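Local coordinates for stress responsive alpha-beta protein (Jannaschia sp., PDB 3BB5) that is of unknown function but forms a dimer of ferredoxin-like alpha-beta subunits belonging to the stress responsive A/B barrel family, at residues L21-L27 against Y75-F81. Residues are numbered along the deposited sequence; the frame is centred on the assembly and turned at random. Where two conformers were deposited one is given.
Sequences LYHLVML and YGFLCTF. With EDO (1,2-ethanediol), chain G.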
ATOM      1  N   LEU A  21      -8.343  -0.489   9.124  1.00 39.36           N
ATOM      2  CA  LEU A  21      -7.437  -1.323   8.351  1.00 39.71           C
ATOM      3  C   LEU A  21      -7.316  -0.878   6.896  1.00 39.40           C
ATOM      4  O   LEU A  21      -8.305  -0.742   6.191  1.00 38.62           O
ATOM      5  CB  LEU A  21      -7.881  -2.804   8.395  1.00 39.50           C
ATOM      6  CG  LEU A  21      -7.782  -3.584   9.710  1.00 38.93           C
ATOM      7  CD1 LEU A  21      -8.494  -4.934   9.524  1.00 40.23           C
ATOM      8  CD2 LEU A  21      -6.331  -3.795  10.153  1.00 38.51           C
ATOM      9  N   TYR A  22      -6.082  -0.697   6.452  1.00 39.53           N
ATOM     10  CA  TYR A  22      -5.787  -0.372   5.064  1.00 39.13           C
ATOM     11  C   TYR A  22      -5.254  -1.648   4.452  1.00 37.61           C
ATOM     12  O   TYR A  22      -4.186  -2.088   4.804  1.00 37.66           O
ATOM     13  CB  TYR A  22      -4.747   0.749   4.967  1.00 40.53           C
ATOM     14  CG  TYR A  22      -5.274   2.166   5.148  1.00 40.55           C
ATOM     15  CD1 TYR A  22      -6.437   2.433   5.856  1.00 50.70           C
ATOM     16  CD2 TYR A  22      -4.569   3.245   4.649  1.00 51.26           C
ATOM     17  CE1 TYR A  22      -6.895   3.717   6.027  1.00 49.57           C
ATOM     18  CE2 TYR A  22      -5.017   4.546   4.817  1.00 53.52           C
ATOM     19  CZ  TYR A  22      -6.180   4.773   5.506  1.00 49.73           C
ATOM     20  OH  TYR A  22      -6.627   6.060   5.670  1.00 50.53           O
ATOM     21  N   HIS A  23      -6.035  -2.232   3.552  1.00 36.62           N
ATOM     22  CA  HIS A  23      -5.761  -3.522   2.884  1.00 36.63           C
ATOM     23  C   HIS A  23      -5.192  -3.203   1.524  1.00 36.00           C
ATOM     24  O   HIS A  23      -5.908  -2.715   0.684  1.00 32.68           O
ATOM     25  CB  HIS A  23      -7.106  -4.270   2.759  1.00 37.68           C
ATOM     26  CG  HIS A  23      -7.037  -5.640   2.145  1.00 38.85           C
ATOM     27  ND1 HIS A  23      -6.491  -6.727   2.797  1.00 42.39           N
ATOM     28  CD2 HIS A  23      -7.515  -6.114   0.964  1.00 35.81           C
ATOM     29  CE1 HIS A  23      -6.619  -7.804   2.036  1.00 41.06           C
ATOM     30  NE2 HIS A  23      -7.235  -7.460   0.922  1.00 30.04           N
ATOM     31  N   LEU A  24      -3.896  -3.430   1.335  1.00 37.17           N
ATOM     32  CA  LEU A  24      -3.210  -3.108   0.103  1.00 39.23           C
ATOM     33  C   LEU A  24      -2.826  -4.392  -0.608  1.00 37.68           C
ATOM     34  O   LEU A  24      -2.216  -5.282  -0.022  1.00 36.05           O
ATOM     35  CB  LEU A  24      -1.955  -2.265   0.371  1.00 41.47           C
ATOM     36  CG  LEU A  24      -0.921  -2.159  -0.791  1.00 49.59           C
ATOM     37  CD1 LEU A  24      -1.426  -1.300  -2.009  1.00 48.98           C
ATOM     38  CD2 LEU A  24       0.468  -1.628  -0.289  1.00 49.12           C
ATOM     39  N   VAL A  25      -3.174  -4.468  -1.884  1.00 38.08           N
ATOM     40  CA  VAL A  25      -2.956  -5.671  -2.688  1.00 37.33           C
ATOM     41  C   VAL A  25      -2.152  -5.261  -3.927  1.00 36.55           C
ATOM     42  O   VAL A  25      -2.641  -4.471  -4.732  1.00 35.04           O
ATOM     43  CB  VAL A  25      -4.321  -6.333  -3.098  1.00 36.90           C
ATOM     44  CG1 VAL A  25      -4.096  -7.587  -3.930  1.00 30.94           C
ATOM     45  CG2 VAL A  25      -5.181  -6.612  -1.855  1.00 32.12           C
HETATM   46  N   MSE A  26      -0.911  -5.759  -4.027  1.00 36.58           N
HETATM   47  CA  MSE A  26      -0.021  -5.517  -5.175  1.00 35.10           C
HETATM   48  C   MSE A  26       0.098  -6.749  -6.072  1.00 34.58           C
HETATM   49  O   MSE A  26       0.301  -7.860  -5.605  1.00 32.93           O
HETATM   50  CB  MSE A  26       1.360  -5.071  -4.696  1.00 35.59           C
HETATM   51  CG  MSE A  26       1.346  -3.827  -3.787  1.00 37.78           C
HETATM   52 SE   MSE A  26       0.545  -2.254  -4.623  0.75 44.72          SE
HETATM   53  CE  MSE A  26       1.677  -2.151  -6.223  1.00 41.15           C
ATOM     54  N   LEU A  27      -0.054  -6.546  -7.373  1.00 37.00           N
ATOM     55  CA  LEU A  27      -0.278  -7.655  -8.293  1.00 37.11           C
ATOM     56  C   LEU A  27       0.885  -7.752  -9.223  1.00 37.43           C
ATOM     57  O   LEU A  27       1.409  -6.742  -9.615  1.00 37.64           O
ATOM     58  CB  LEU A  27      -1.559  -7.447  -9.095  1.00 36.50           C
ATOM     59  CG  LEU A  27      -2.877  -7.413  -8.310  1.00 36.33           C
ATOM     60  CD1 LEU A  27      -4.007  -6.945  -9.253  1.00 33.83           C
ATOM     61  CD2 LEU A  27      -3.219  -8.773  -7.649  1.00 25.55           C
ATOM     62  N   TYR A  75       0.709  -3.040 -10.815  1.00 33.21           N
ATOM     63  CA  TYR A  75      -0.699  -2.647 -10.570  1.00 33.57           C
ATOM     64  C   TYR A  75      -1.113  -3.034  -9.151  1.00 33.79           C
ATOM     65  O   TYR A  75      -0.675  -4.050  -8.613  1.00 34.55           O
ATOM     66  CB  TYR A  75      -1.659  -3.280 -11.625  1.00 33.63           C
ATOM     67  CG  TYR A  75      -2.974  -2.508 -11.812  1.00 33.39           C
ATOM     68  CD1 TYR A  75      -4.073  -2.772 -11.015  1.00 28.25           C
ATOM     69  CD2 TYR A  75      -3.091  -1.488 -12.746  1.00 32.01           C
ATOM     70  CE1 TYR A  75      -5.240  -2.095 -11.150  1.00 30.37           C
ATOM     71  CE2 TYR A  75      -4.279  -0.780 -12.881  1.00 27.84           C
ATOM     72  CZ  TYR A  75      -5.346  -1.093 -12.074  1.00 31.85           C
ATOM     73  OH  TYR A  75      -6.539  -0.407 -12.174  1.00 36.80           O
ATOM     74  N   GLY A  76      -1.943  -2.210  -8.521  1.00 34.90           N
ATOM     75  CA  GLY A  76      -2.396  -2.523  -7.176  1.00 35.60           C
ATOM     76  C   GLY A  76      -3.674  -1.857  -6.787  1.00 37.01           C
ATOM     77  O   GLY A  76      -4.246  -1.056  -7.536  1.00 39.13           O
ATOM     78  N   PHE A  77      -4.160  -2.235  -5.625  1.00 37.98           N
ATOM     79  CA  PHE A  77      -5.343  -1.584  -5.081  1.00 37.42           C
ATOM     80  C   PHE A  77      -5.314  -1.484  -3.581  1.00 34.55           C
ATOM     81  O   PHE A  77      -4.460  -2.059  -2.953  1.00 31.40           O
ATOM     82  CB  PHE A  77      -6.644  -2.204  -5.620  1.00 37.32           C
ATOM     83  CG  PHE A  77      -6.838  -3.672  -5.311  1.00 35.59           C
ATOM     84  CD1 PHE A  77      -6.383  -4.631  -6.172  1.00 33.10           C
ATOM     85  CD2 PHE A  77      -7.571  -4.074  -4.205  1.00 37.83           C
ATOM     86  CE1 PHE A  77      -6.623  -5.973  -5.928  1.00 37.05           C
ATOM     87  CE2 PHE A  77      -7.802  -5.384  -3.940  1.00 35.66           C
ATOM     88  CZ  PHE A  77      -7.337  -6.346  -4.807  1.00 36.96           C
ATOM     89  N   LEU A  78      -6.223  -0.661  -3.057  1.00 38.65           N
ATOM     90  CA  LEU A  78      -6.348  -0.326  -1.640  1.00 37.92           C
ATOM     91  C   LEU A  78      -7.826  -0.377  -1.223  1.00 38.19           C
ATOM     92  O   LEU A  78      -8.668   0.275  -1.855  1.00 37.93           O
ATOM     93  CB  LEU A  78      -5.816   1.079  -1.355  1.00 37.97           C
ATOM     94  CG  LEU A  78      -5.655   1.332   0.156  1.00 44.55           C
ATOM     95  CD1 LEU A  78      -4.278   0.772   0.704  1.00 45.35           C
ATOM     96  CD2 LEU A  78      -5.843   2.805   0.525  1.00 45.49           C
ATOM     97  N   CYS A  79      -8.124  -1.157  -0.178  1.00 36.04           N
ATOM     98  CA  CYS A  79      -9.384  -1.051   0.536  1.00 39.40           C
ATOM     99  C   CYS A  79      -9.130  -0.531   1.914  1.00 36.55           C
ATOM    100  O   CYS A  79      -8.253  -1.018   2.598  1.00 36.60           O
ATOM    101  CB  CYS A  79     -10.078  -2.399   0.687  1.00 40.09           C
ATOM    102  SG  CYS A  79     -10.120  -3.256  -0.790  1.00 44.08           S
ATOM    103  N   THR A  80      -9.927   0.442   2.314  1.00 33.25           N
ATOM    104  CA  THR A  80      -9.934   0.957   3.664  0.50 32.15           C
ATOM    105  C   THR A  80     -11.157   0.348   4.373  1.00 33.56           C
ATOM    106  O   THR A  80     -12.256   0.537   3.907  1.00 32.07           O
ATOM    107  CB  THR A  80     -10.030   2.500   3.628  0.50 30.73           C
ATOM    108  OG1 THR A  80      -8.880   3.021   2.945  0.50 31.71           O
ATOM    109  CG2 THR A  80     -10.113   3.099   5.029  0.50 17.70           C
ATOM    110  N   PHE A  81     -10.945  -0.368   5.477  1.00 34.63           N
ATOM    111  CA  PHE A  81     -12.021  -0.949   6.285  1.00 34.12           C
ATOM    112  C   PHE A  81     -12.121  -0.303   7.652  1.00 34.77           C
ATOM    113  O   PHE A  81     -11.125   0.112   8.244  1.00 33.84           O
ATOM    114  CB  PHE A  81     -11.804  -2.452   6.472  1.00 33.93           C
ATOM    115  CG  PHE A  81     -11.764  -3.224   5.185  1.00 33.78           C
ATOM    116  CD1 PHE A  81     -12.918  -3.468   4.486  1.00 28.77           C
ATOM    117  CD2 PHE A  81     -10.563  -3.694   4.662  1.00 35.82           C
ATOM    118  CE1 PHE A  81     -12.900  -4.181   3.300  1.00 30.69           C
ATOM    119  CE2 PHE A  81     -10.556  -4.407   3.482  1.00 33.19           C
ATOM    120  CZ  PHE A  81     -11.742  -4.631   2.803  1.00 32.21           C
TER
HETATM  121  C1  EDO G 103      -6.766 -10.512  -2.714  1.00 52.94           C
HETATM  122  O1  EDO G 103      -6.786 -11.770  -2.022  1.00 48.49           O
HETATM  123  C2  EDO G 103      -8.157  -9.865  -2.761  1.00 56.09           C
HETATM  124  O2  EDO G 103      -8.319  -8.855  -1.740  1.00 52.54           O
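The carbonyl oxygen of Cys79 accepts the amide of His23 (N to O 2.7 Å), and the CA of Tyr22 adds a longer C-H...O contact to the same oxygen. In return the Cys79 amide bonds to His23 O, and the same two-way pairing joins Leu21 with Phe81 and Val25 with Phe77, making 21-27 and 75-81 the two inner strands of the antiparallel sheet 55-62, 75-81, 21-27, 114-120. On the helix-covered face, Phe77 takes the position between its backbone N and carbonyl carbon (chi1 60°), which lays the ring alongside Val25. Val25 CB stands over one ring face, 3.6 Å from the centroid, while CG1 and CG2 spread over the same face, nearest CE1 and CE2 respectively, with CZ also close to both. Further along, Phe81 meets the His23 ring offset edge-to-face, planes at 61°; its CE2 lies 3.5 Å from His23 CB. The imidazole is gripped at both nitrogens: ND1 by Asp118 of strand 114-120, and NE2 by O2 of an ethanediol (3.2 Å), in the ring plane, probably a crystallisation additive that Tyr90 also holds. On the other face, Thr80, in one of its two conformers, sets OG1 over the Tyr22 ring. Leu78 CD1 packs on Leu24 CB, and the bent selenomethionine Met26 brings SE to 3.9 Å from Gly76 CA. Leu24 also meets Leu24 of the second subunit, which places this largely apolar face at the dimer interface. On the helix-covered side, Asp118 and His60 satisfy the polar ends of His23 and Tyr75, and Asp118 fixes the buried imidazole's rotation.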